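Local atomic coordinates of titin (Homo sapiens, PDB entry 5JDD), a protein that forms giant elastic filaments of the muscle sarcomere, its I-band part built of tandem immunoglobulin domains, and is also classed as a protein kinase. Residues P103-V114 against K143-T152; T176-K185 against F197-I206. All blocks are in the same frame, centred on the assembly; numbering follows the deposited sequence. Where two conformers were deposited one is given.

Contact 1: residues P103-V114 against K143-T152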
loop_
_atom_site.group_PDB
_atom_site.type_symbol
_atom_site.label_atom_id
_atom_site.label_comp_id
_atom_site.label_asym_id
_atom_site.label_seq_id
_atom_site.Cartn_x
_atom_site.Cartn_y
_atom_site.Cartn_z
ATOM N N PRO A 103 6.641 -10.594 13.104
ATOM C CA PRO A 103 6.502 -10.696 14.561
ATOM C C PRO A 103 5.812 -9.471 15.141
ATOM O O PRO A 103 6.058 -8.344 14.667
ATOM C CB PRO A 103 7.952 -10.749 15.055
ATOM C CG PRO A 103 8.718 -11.289 13.885
ATOM C CD PRO A 103 8.039 -10.726 12.661
ATOM N N GLU A 104 4.988 -9.686 16.163
ATOM C CA GLU A 104 4.347 -8.568 16.844
ATOM C C GLU A 104 5.388 -7.550 17.295
ATOM O O GLU A 104 6.523 -7.907 17.643
ATOM C CB GLU A 104 3.480 -9.041 18.014
ATOM C CG GLU A 104 4.235 -9.854 19.027
ATOM C CD GLU A 104 3.363 -10.368 20.172
ATOM O OE1 GLU A 104 3.800 -11.313 20.851
ATOM O OE2 GLU A 104 2.259 -9.824 20.418
ATOM N N THR A 105 4.965 -6.282 17.266
ATOM C CA THR A 105 5.775 -5.075 17.528
ATOM C C THR A 105 6.635 -4.605 16.349
ATOM O O THR A 105 7.106 -3.462 16.337
ATOM C CB THR A 105 6.648 -5.127 18.824
ATOM O OG1 THR A 105 7.843 -5.885 18.583
ATOM C CG2 THR A 105 5.863 -5.699 20.015
ATOM N N LYS A 106 6.837 -5.464 15.356
ATOM C CA LYS A 106 7.654 -5.064 14.213
ATOM C C LYS A 106 6.805 -4.467 13.091
ATOM O O LYS A 106 5.580 -4.506 13.136
ATOM C CB LYS A 106 8.512 -6.236 13.716
ATOM C CG LYS A 106 9.509 -6.721 14.776
ATOM C CD LYS A 106 10.450 -7.783 14.221
ATOM C CE LYS A 106 11.441 -7.185 13.230
ATOM N NZ LYS A 106 12.414 -8.228 12.750
ATOM N N THR A 107 7.470 -3.906 12.090
ATOM C CA THR A 107 6.796 -3.212 11.006
ATOM C C THR A 107 6.499 -4.169 9.858
ATOM O O THR A 107 7.346 -4.992 9.494
ATOM C CB THR A 107 7.686 -2.074 10.489
ATOM O OG1 THR A 107 7.936 -1.148 11.559
ATOM C CG2 THR A 107 7.032 -1.348 9.328
ATOM N N ALA A 108 5.292 -4.067 9.300
ATOM C CA ALA A 108 4.906 -4.856 8.136
ATOM C C ALA A 108 4.768 -3.926 6.948
ATOM O O ALA A 108 4.384 -2.770 7.090
ATOM C CB ALA A 108 3.584 -5.567 8.378
ATOM N N SER A 109 5.066 -4.426 5.761
ATOM C CA SER A 109 4.851 -3.615 4.580
ATOM C C SER A 109 4.308 -4.412 3.405
ATOM O O SER A 109 4.623 -5.587 3.200
ATOM C CB SER A 109 6.116 -2.851 4.197
ATOM O OG SER A 109 7.157 -3.726 3.836
ATOM N N PHE A 110 3.430 -3.748 2.662
ATOM C CA PHE A 110 2.886 -4.291 1.424
ATOM C C PHE A 110 3.217 -3.344 0.299
ATOM O O PHE A 110 3.213 -2.127 0.487
ATOM C CB PHE A 110 1.357 -4.417 1.501
ATOM C CG PHE A 110 0.891 -5.489 2.430
ATOM C CD1 PHE A 110 0.907 -6.821 2.033
ATOM C CD2 PHE A 110 0.443 -5.174 3.701
ATOM C CE1 PHE A 110 0.491 -7.828 2.896
ATOM C CE2 PHE A 110 0.022 -6.171 4.577
ATOM C CZ PHE A 110 0.044 -7.502 4.176
ATOM N N GLU A 111 3.487 -3.888 -0.882
ATOM C CA GLU A 111 3.711 -3.053 -2.050
ATOM C C GLU A 111 3.108 -3.687 -3.277
ATOM O O GLU A 111 3.178 -4.901 -3.463
ATOM C CB GLU A 111 5.201 -2.870 -2.337
ATOM C CG GLU A 111 6.052 -2.351 -1.216
ATOM C CD GLU A 111 7.516 -2.587 -1.505
ATOM O OE1 GLU A 111 7.921 -2.399 -2.673
ATOM O OE2 GLU A 111 8.249 -2.984 -0.573
ATOM N N CYS A 112 2.570 -2.846 -4.146
ATOM C CA CYS A 112 2.215 -3.295 -5.482
ATOM C C CYS A 112 2.672 -2.267 -6.502
ATOM O O CYS A 112 3.074 -1.154 -6.141
ATOM C CB CYS A 112 0.705 -3.537 -5.606
ATOM S SG CYS A 112 -0.339 -2.047 -5.479
ATOM N N GLU A 113 2.604 -2.630 -7.776
ATOM C CA GLU A 113 2.906 -1.693 -8.849
ATOM C C GLU A 113 1.701 -1.642 -9.764
ATOM O O GLU A 113 1.027 -2.659 -9.961
ATOM C CB GLU A 113 4.188 -2.082 -9.604
ATOM C CG GLU A 113 5.432 -1.982 -8.711
ATOM C CD GLU A 113 6.734 -2.474 -9.337
ATOM O OE1 GLU A 113 6.838 -2.595 -10.580
ATOM O OE2 GLU A 113 7.679 -2.731 -8.556
ATOM N N VAL A 114 1.414 -0.449 -10.265
ATOM C CA VAL A 114 0.265 -0.215 -11.115
ATOM C C VAL A 114 0.701 0.273 -12.499
ATOM O O VAL A 114 1.860 0.624 -12.717
ATOM C CB VAL A 114 -0.744 0.768 -10.453
ATOM C CG1 VAL A 114 -1.202 0.226 -9.093
ATOM C CG2 VAL A 114 -0.127 2.152 -10.301
ATOM N N LYS A 143 4.744 4.636 -9.969
ATOM C CA LYS A 143 3.789 3.553 -10.176
ATOM C C LYS A 143 3.803 2.552 -9.025
ATOM O O LYS A 143 3.055 1.578 -9.055
ATOM C CB LYS A 143 4.065 2.836 -11.500
ATOM C CG LYS A 143 3.912 3.712 -12.718
ATOM C CD LYS A 143 4.939 3.263 -13.753
ATOM C CE LYS A 143 4.316 2.879 -15.054
ATOM N NZ LYS A 143 5.375 2.390 -15.995
ATOM N N LEU A 144 4.653 2.788 -8.029
ATOM C CA LEU A 144 4.753 1.915 -6.859
ATOM C C LEU A 144 3.873 2.432 -5.727
ATOM O O LEU A 144 3.919 3.608 -5.372
ATOM C CB LEU A 144 6.208 1.818 -6.379
ATOM C CG LEU A 144 6.502 1.001 -5.114
ATOM C CD1 LEU A 144 6.408 -0.479 -5.389
ATOM C CD2 LEU A 144 7.879 1.338 -4.547
ATOM N N HIS A 145 3.078 1.544 -5.148
ATOM C CA HIS A 145 2.219 1.899 -4.029
ATOM C C HIS A 145 2.549 1.039 -2.834
ATOM O O HIS A 145 2.654 -0.179 -2.951
ATOM C CB HIS A 145 0.751 1.731 -4.416
ATOM C CG HIS A 145 0.268 2.799 -5.340
ATOM N ND1 HIS A 145 -0.391 3.923 -4.894
ATOM C CD2 HIS A 145 0.405 2.947 -6.683
ATOM C CE1 HIS A 145 -0.664 4.705 -5.925
ATOM N NE2 HIS A 145 -0.195 4.132 -7.020
ATOM N N GLN A 146 2.708 1.678 -1.679
ATOM C CA GLN A 146 3.123 0.971 -0.476
ATOM C C GLN A 146 2.242 1.299 0.728
ATOM O O GLN A 146 1.805 2.441 0.911
ATOM C CB GLN A 146 4.590 1.298 -0.167
ATOM C CG GLN A 146 5.169 0.547 1.016
ATOM C CD GLN A 146 6.608 0.934 1.294
ATOM O OE1 GLN A 146 7.027 2.059 1.015
ATOM N NE2 GLN A 146 7.373 0.003 1.846
ATOM N N LEU A 147 1.999 0.276 1.546
ATOM C CA LEU A 147 1.323 0.414 2.834
ATOM C C LEU A 147 2.280 -0.098 3.892
ATOM O O LEU A 147 2.715 -1.251 3.846
ATOM C CB LEU A 147 0.032 -0.404 2.873
ATOM C CG LEU A 147 -0.693 -0.440 4.230
ATOM C CD1 LEU A 147 -1.226 0.940 4.576
ATOM C CD2 LEU A 147 -1.839 -1.439 4.212
ATOM N N ILE A 148 2.636 0.771 4.832
ATOM C CA ILE A 148 3.510 0.389 5.934
ATOM C C ILE A 148 2.702 0.386 7.228
ATOM O O ILE A 148 2.030 1.373 7.554
ATOM C CB ILE A 148 4.699 1.338 6.040
ATOM C CG1 ILE A 148 5.518 1.271 4.749
ATOM C CG2 ILE A 148 5.567 0.985 7.234
ATOM C CD1 ILE A 148 6.323 2.512 4.478
ATOM N N ILE A 149 2.733 -0.745 7.928
ATOM C CA ILE A 149 1.967 -0.913 9.162
ATOM C C ILE A 149 2.924 -0.980 10.336
ATOM O O ILE A 149 3.698 -1.929 10.468
ATOM C CB ILE A 149 1.099 -2.185 9.117
ATOM C CG1 ILE A 149 0.212 -2.180 7.871
ATOM C CG2 ILE A 149 0.221 -2.286 10.356
ATOM C CD1 ILE A 149 -0.563 -3.465 7.683
ATOM N N MET A 150 2.864 0.033 11.193
ATOM C CA MET A 150 3.789 0.135 12.318
ATOM C C MET A 150 3.307 -0.626 13.541
ATOM O O MET A 150 2.108 -0.803 13.741
ATOM C CB MET A 150 3.968 1.604 12.721
ATOM C CG MET A 150 4.338 2.555 11.600
ATOM S SD MET A 150 5.898 2.125 10.827
ATOM C CE MET A 150 7.005 2.215 12.234
ATOM N N ASN A 151 4.261 -1.070 14.352
ATOM C CA ASN A 151 3.974 -1.639 15.671
ATOM C C ASN A 151 2.864 -2.682 15.622
ATOM O O ASN A 151 1.831 -2.548 16.284
ATOM C CB ASN A 151 3.620 -0.528 16.666
ATOM C CG ASN A 151 3.535 -1.033 18.097
ATOM O OD1 ASN A 151 4.137 -2.052 18.448
ATOM N ND2 ASN A 151 2.775 -0.327 18.927
ATOM N N THR A 152 3.078 -3.727 14.831
ATOM C CA THR A 152 2.020 -4.705 14.595
ATOM C C THR A 152 1.573 -5.426 15.857
ATOM O O THR A 152 2.353 -5.667 16.790
ATOM C CB THR A 152 2.403 -5.757 13.544
ATOM O OG1 THR A 152 3.615 -6.412 13.938
ATOM C CG2 THR A 152 2.570 -5.104 12.164
HETATM O O HOH W 1 7.055 -1.023 14.227
HETATM O O HOH W 2 6.952 -1.420 18.183
#

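Contact 2: residues T176-K185 against F197-I206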
loop_
_atom_site.group_PDB
_atom_site.type_symbol
_atom_site.label_atom_id
_atom_site.label_comp_id
_atom_site.label_asym_id
_atom_site.label_seq_id
_atom_site.Cartn_x
_atom_site.Cartn_y
_atom_site.Cartn_z
ATOM N N THR A 176 2.824 -12.658 14.164
ATOM C CA THR A 176 3.226 -13.846 14.910
ATOM C C THR A 176 3.688 -13.517 16.327
ATOM O O THR A 176 4.200 -12.423 16.591
ATOM C CB THR A 176 4.321 -14.617 14.150
ATOM O OG1 THR A 176 5.402 -13.731 13.858
ATOM C CG2 THR A 176 3.767 -15.186 12.845
ATOM N N PRO A 177 3.502 -14.455 17.258
ATOM C CA PRO A 177 3.750 -14.157 18.672
ATOM C C PRO A 177 5.221 -14.196 19.054
ATOM O O PRO A 177 5.948 -15.101 18.628
ATOM C CB PRO A 177 2.994 -15.275 19.399
ATOM C CG PRO A 177 3.000 -16.413 18.426
ATOM C CD PRO A 177 2.849 -15.764 17.071
ATOM N N ILE A 178 5.667 -13.219 19.838
ATOM C CA ILE A 178 6.997 -13.312 20.422
ATOM C C ILE A 178 7.033 -14.470 21.409
ATOM O O ILE A 178 6.085 -14.691 22.167
ATOM C CB ILE A 178 7.397 -12.002 21.113
ATOM C CG1 ILE A 178 7.554 -10.909 20.054
ATOM C CG2 ILE A 178 8.708 -12.181 21.924
ATOM C CD1 ILE A 178 7.517 -9.521 20.615
ATOM N N MET A 179 8.112 -15.239 21.369
ATOM C CA MET A 179 8.306 -16.300 22.340
ATOM C C MET A 179 9.594 -16.098 23.099
ATOM O O MET A 179 10.597 -15.621 22.554
ATOM C CB MET A 179 8.272 -17.659 21.655
ATOM C CG MET A 179 6.963 -17.899 20.940
ATOM S SD MET A 179 6.834 -19.590 20.341
ATOM C CE MET A 179 5.215 -19.544 19.572
ATOM N N ILE A 180 9.553 -16.445 24.376
ATOM C CA ILE A 180 10.728 -16.338 25.216
ATOM C C ILE A 180 11.404 -17.707 25.260
ATOM O O ILE A 180 10.810 -18.715 25.669
ATOM C CB ILE A 180 10.355 -15.799 26.597
ATOM C CG1 ILE A 180 9.934 -14.324 26.476
ATOM C CG2 ILE A 180 11.545 -15.926 27.550
ATOM C CD1 ILE A 180 9.224 -13.765 27.699
ATOM N N THR A 181 12.637 -17.748 24.765
ATOM C CA THR A 181 13.346 -19.010 24.626
ATOM C C THR A 181 14.264 -19.293 25.811
ATOM O O THR A 181 14.620 -20.444 26.062
ATOM C CB THR A 181 14.106 -19.082 23.295
ATOM O OG1 THR A 181 15.140 -18.091 23.269
ATOM C CG2 THR A 181 13.149 -18.824 22.136
ATOM N N SER A 182 14.652 -18.242 26.533
ATOM C CA SER A 182 15.325 -18.398 27.817
ATOM C C SER A 182 14.698 -17.419 28.786
ATOM O O SER A 182 14.841 -16.203 28.631
ATOM C CB SER A 182 16.819 -18.113 27.691
ATOM O OG SER A 182 17.497 -18.507 28.873
ATOM N N MET A 183 14.000 -17.950 29.784
ATOM C CA MET A 183 13.263 -17.122 30.730
ATOM C C MET A 183 14.162 -16.502 31.792
ATOM O O MET A 183 15.304 -16.932 31.993
ATOM C CB MET A 183 12.176 -17.950 31.412
ATOM C CG MET A 183 11.071 -18.384 30.478
ATOM S SD MET A 183 10.091 -19.729 31.159
ATOM C CE MET A 183 8.859 -19.907 29.869
ATOM N N LEU A 184 13.639 -15.483 32.473
ATOM C CA LEU A 184 14.332 -14.883 33.611
ATOM C C LEU A 184 14.516 -15.918 34.708
ATOM O O LEU A 184 13.645 -16.770 34.940
ATOM C CB LEU A 184 13.508 -13.737 34.199
ATOM C CG LEU A 184 13.462 -12.431 33.418
ATOM C CD1 LEU A 184 12.576 -11.404 34.131
ATOM C CD2 LEU A 184 14.875 -11.882 33.248
ATOM N N LYS A 185 15.659 -15.852 35.377
ATOM C CA LYS A 185 15.869 -16.626 36.594
ATOM C C LYS A 185 16.025 -15.697 37.783
ATOM O O LYS A 185 16.478 -14.548 37.635
ATOM C CB LYS A 185 17.099 -17.526 36.469
ATOM C CG LYS A 185 18.393 -16.788 36.198
ATOM C CD LYS A 185 19.550 -17.777 36.053
ATOM C CE LYS A 185 20.860 -17.071 35.739
ATOM N NZ LYS A 185 22.014 -17.974 36.026
ATOM N N PHE A 197 19.724 -9.281 35.038
ATOM C CA PHE A 197 18.680 -10.181 34.553
ATOM C C PHE A 197 18.829 -10.306 33.044
ATOM O O PHE A 197 19.174 -9.326 32.385
ATOM C CB PHE A 197 17.291 -9.609 34.844
ATOM C CG PHE A 197 16.831 -9.772 36.272
ATOM C CD1 PHE A 197 16.415 -11.011 36.741
ATOM C CD2 PHE A 197 16.782 -8.680 37.131
ATOM C CE1 PHE A 197 15.980 -11.168 38.048
ATOM C CE2 PHE A 197 16.348 -8.826 38.440
ATOM C CZ PHE A 197 15.939 -10.068 38.896
ATOM N N GLU A 198 18.576 -11.491 32.496
ATOM C CA GLU A 198 18.671 -11.718 31.047
ATOM C C GLU A 198 17.538 -12.606 30.540
ATOM O O GLU A 198 17.180 -13.591 31.189
ATOM C CB GLU A 198 19.999 -12.391 30.691
ATOM C CG GLU A 198 21.245 -11.653 31.138
ATOM C CD GLU A 198 22.518 -12.390 30.767
ATOM O OE1 GLU A 198 22.997 -12.212 29.627
ATOM O OE2 GLU A 198 23.035 -13.152 31.614
ATOM N N VAL A 199 16.980 -12.235 29.389
ATOM C CA VAL A 199 16.021 -13.083 28.685
ATOM C C VAL A 199 16.459 -13.218 27.250
ATOM O O VAL A 199 17.134 -12.346 26.711
ATOM C CB VAL A 199 14.597 -12.497 28.630
ATOM C CG1 VAL A 199 13.922 -12.602 29.951
ATOM C CG2 VAL A 199 14.625 -11.054 28.147
ATOM N N THR A 200 16.096 -14.332 26.631
ATOM C CA THR A 200 16.337 -14.494 25.205
ATOM C C THR A 200 14.994 -14.695 24.532
ATOM O O THR A 200 14.130 -15.401 25.066
ATOM C CB THR A 200 17.280 -15.670 24.907
ATOM O OG1 THR A 200 18.501 -15.481 25.637
ATOM C CG2 THR A 200 17.593 -15.735 23.416
ATOM N N VAL A 201 14.798 -14.030 23.399
ATOM C CA VAL A 201 13.552 -14.143 22.631
ATOM C C VAL A 201 13.822 -14.764 21.267
ATOM O O VAL A 201 14.977 -14.975 20.890
ATOM C CB VAL A 201 12.857 -12.780 22.448
ATOM C CG1 VAL A 201 12.420 -12.215 23.802
ATOM C CG2 VAL A 201 13.778 -11.789 21.732
ATOM N N ASN A 202 12.763 -15.059 20.517
ATOM C CA ASN A 202 12.927 -15.722 19.223
ATOM C C ASN A 202 13.129 -14.811 18.007
ATOM O O ASN A 202 13.515 -15.285 16.940
ATOM C CB ASN A 202 11.779 -16.715 18.969
ATOM C CG ASN A 202 10.402 -16.054 18.942
ATOM O OD1 ASN A 202 10.203 -14.949 19.454
ATOM N ND2 ASN A 202 9.432 -16.755 18.360
ATOM N N TYR A 203 12.861 -13.515 18.155
ATOM C CA TYR A 203 12.952 -12.588 17.031
ATOM C C TYR A 203 13.786 -11.364 17.359
ATOM O O TYR A 203 13.705 -10.814 18.460
ATOM C CB TYR A 203 11.561 -12.104 16.606
ATOM C CG TYR A 203 10.593 -13.166 16.141
ATOM C CD1 TYR A 203 10.872 -13.948 15.022
ATOM C CD2 TYR A 203 9.375 -13.343 16.777
ATOM C CE1 TYR A 203 9.967 -14.911 14.571
ATOM C CE2 TYR A 203 8.462 -14.294 16.338
ATOM C CZ TYR A 203 8.765 -15.080 15.239
ATOM O OH TYR A 203 7.862 -16.028 14.796
ATOM N N GLU A 204 14.564 -10.917 16.378
ATOM C CA GLU A 204 15.334 -9.694 16.520
ATOM C C GLU A 204 14.432 -8.495 16.250
ATOM O O GLU A 204 13.480 -8.599 15.465
ATOM C CB GLU A 204 16.490 -9.710 15.520
ATOM C CG GLU A 204 17.486 -8.593 15.695
ATOM C CD GLU A 204 18.825 -8.915 15.070
ATOM O OE1 GLU A 204 18.886 -9.036 13.826
ATOM O OE2 GLU A 204 19.812 -9.048 15.827
ATOM N N GLY A 205 14.718 -7.374 16.909
ATOM C CA GLY A 205 14.097 -6.108 16.557
ATOM C C GLY A 205 12.748 -5.873 17.198
ATOM O O GLY A 205 11.994 -5.001 16.779
ATOM N N ILE A 206 12.430 -6.643 18.228
ATOM C CA ILE A 206 11.149 -6.457 18.888
ATOM C C ILE A 206 11.217 -5.338 19.923
ATOM O O ILE A 206 12.302 -4.953 20.366
ATOM C CB ILE A 206 10.629 -7.781 19.473
ATOM C CG1 ILE A 206 11.693 -8.448 20.340
ATOM C CG2 ILE A 206 10.284 -8.730 18.338
ATOM C CD1 ILE A 206 11.672 -8.034 21.784
HETATM O O HOH W 3 7.253 -15.130 12.361
HETATM O O HOH W 4 6.255 -16.884 16.673
HETATM O O HOH W 5 16.194 -17.401 20.677
HETATM O O HOH W 6 17.761 -16.414 30.533
HETATM O O HOH W 7 17.815 -13.831 34.351
#

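Contact 1: residues P103-V114 against K143-T152
T152 locks onto the turn P103-K106 through both of its donors: its hydroxyl and its backbone N reach K106 O from opposite faces of the carbonyl plane, OG1 at 2.9 Å. With OG1 set between the backbone N and the carbonyl carbon (chi1 56°), the methyl CG2 is left to lie 3.9 Å from A108 CB, so one threonine serves a polar turn and an apolar interior. T105 N returns a nearly straight bond of 2.7 Å to T152 O, and one water joins T105 O and T107 OG1 to the backbone N of N151.

From A108 to E113 the two chains run as an antiparallel pair, their backbone bonds continuing to V114 N on K143 O. The outer face carries S109, E111 and E113 against I148, Q146 and L144. Here E111 and Q146 lie side by side in the conformer described, E111 CG 3.8 Å from Q146 CG; their aliphatic stems pack while their polar ends suit the surface. L144 CD1 slips between the two glutamates, 3.8 Å from E113 CG, and E113 carries its charge on to a salt bridge with K95. Nearer the turn, T107 CG2 presses tightly on I148 CG2 at 3.5 Å.

The inward face is mostly apolar, with the H145 imidazole and C112 among its buried groups. I149 CD1 meets the F110 ring at its edge, 4.2 Å from CE2, and V114 CG2 likewise approaches the edge of the H145 imidazole. The rings of F110 and H145 go on to meet those of Y160 and F162, respectively. In this immunoglobulin sandwich, strands 108-114 and 144-149 are the middle pair of a four-stranded sheet, flanked by 93-95 and 136-141, and their inward side chains face strands 158-164 and 167-176 of the other sheet.

Contact 2: residues T176-K185 against F197-I206
L184 and V199 make the tight end of this contact: in the conformer described, V199 CG1 sits 3.5 Å from both CG and CD2 of L184, and the same L184 CD2 packs on F197 CB at 3.7 Å. Towards the other end, I178 CD1 rests 3.7 Å from I206 CG2; branched aliphatic groups fill such an interior closely. Between these clusters the edge strand 180-182 of an immunoglobulin I-set sandwich pairs with 195-201 through a classic beta bulge, T181 and S182 both facing T200. Their two N-H groups converge on T200 O from the same face of its plane, at 2.8 Å from T181 N and 3.2 Å from S182 N, and T200 N answers to S182 O.

The solvent side is looser and polar. A chi1 of 61° folds the N202 amide back over its own main chain, beside M179, and N202 OD1 accepts from M179 N at 2.9 Å with the donor above the amide carbonyl plane. Waters bridge the two segments: one joins T176 OG1 to Y203 OH, another P177 O to that hydroxyl, and a third ties S182 OG and M183 O to E198 O.

In the fold
Contacts 1 and 2 lie in consecutive immunoglobulin domains and share one strand position, 108-114 in the first and 195-201 in the second, but pair it with different neighbours: the inner strand 144-149 in contact 1, the edge strand 180-182 in contact 2. Both bury an aromatic ring in the sandwich; the contrast is between a regular ladder and an edge where a bulge, an asparagine side chain and several waters intervene. The centres of contacts 1 and 2 are about 24 Å apart, yet the two meet at the domain junction: E104 OE1 probably accepts from I178 N at 2.9 Å, E104 N probably gives to T176 O, and T105 packs against I206.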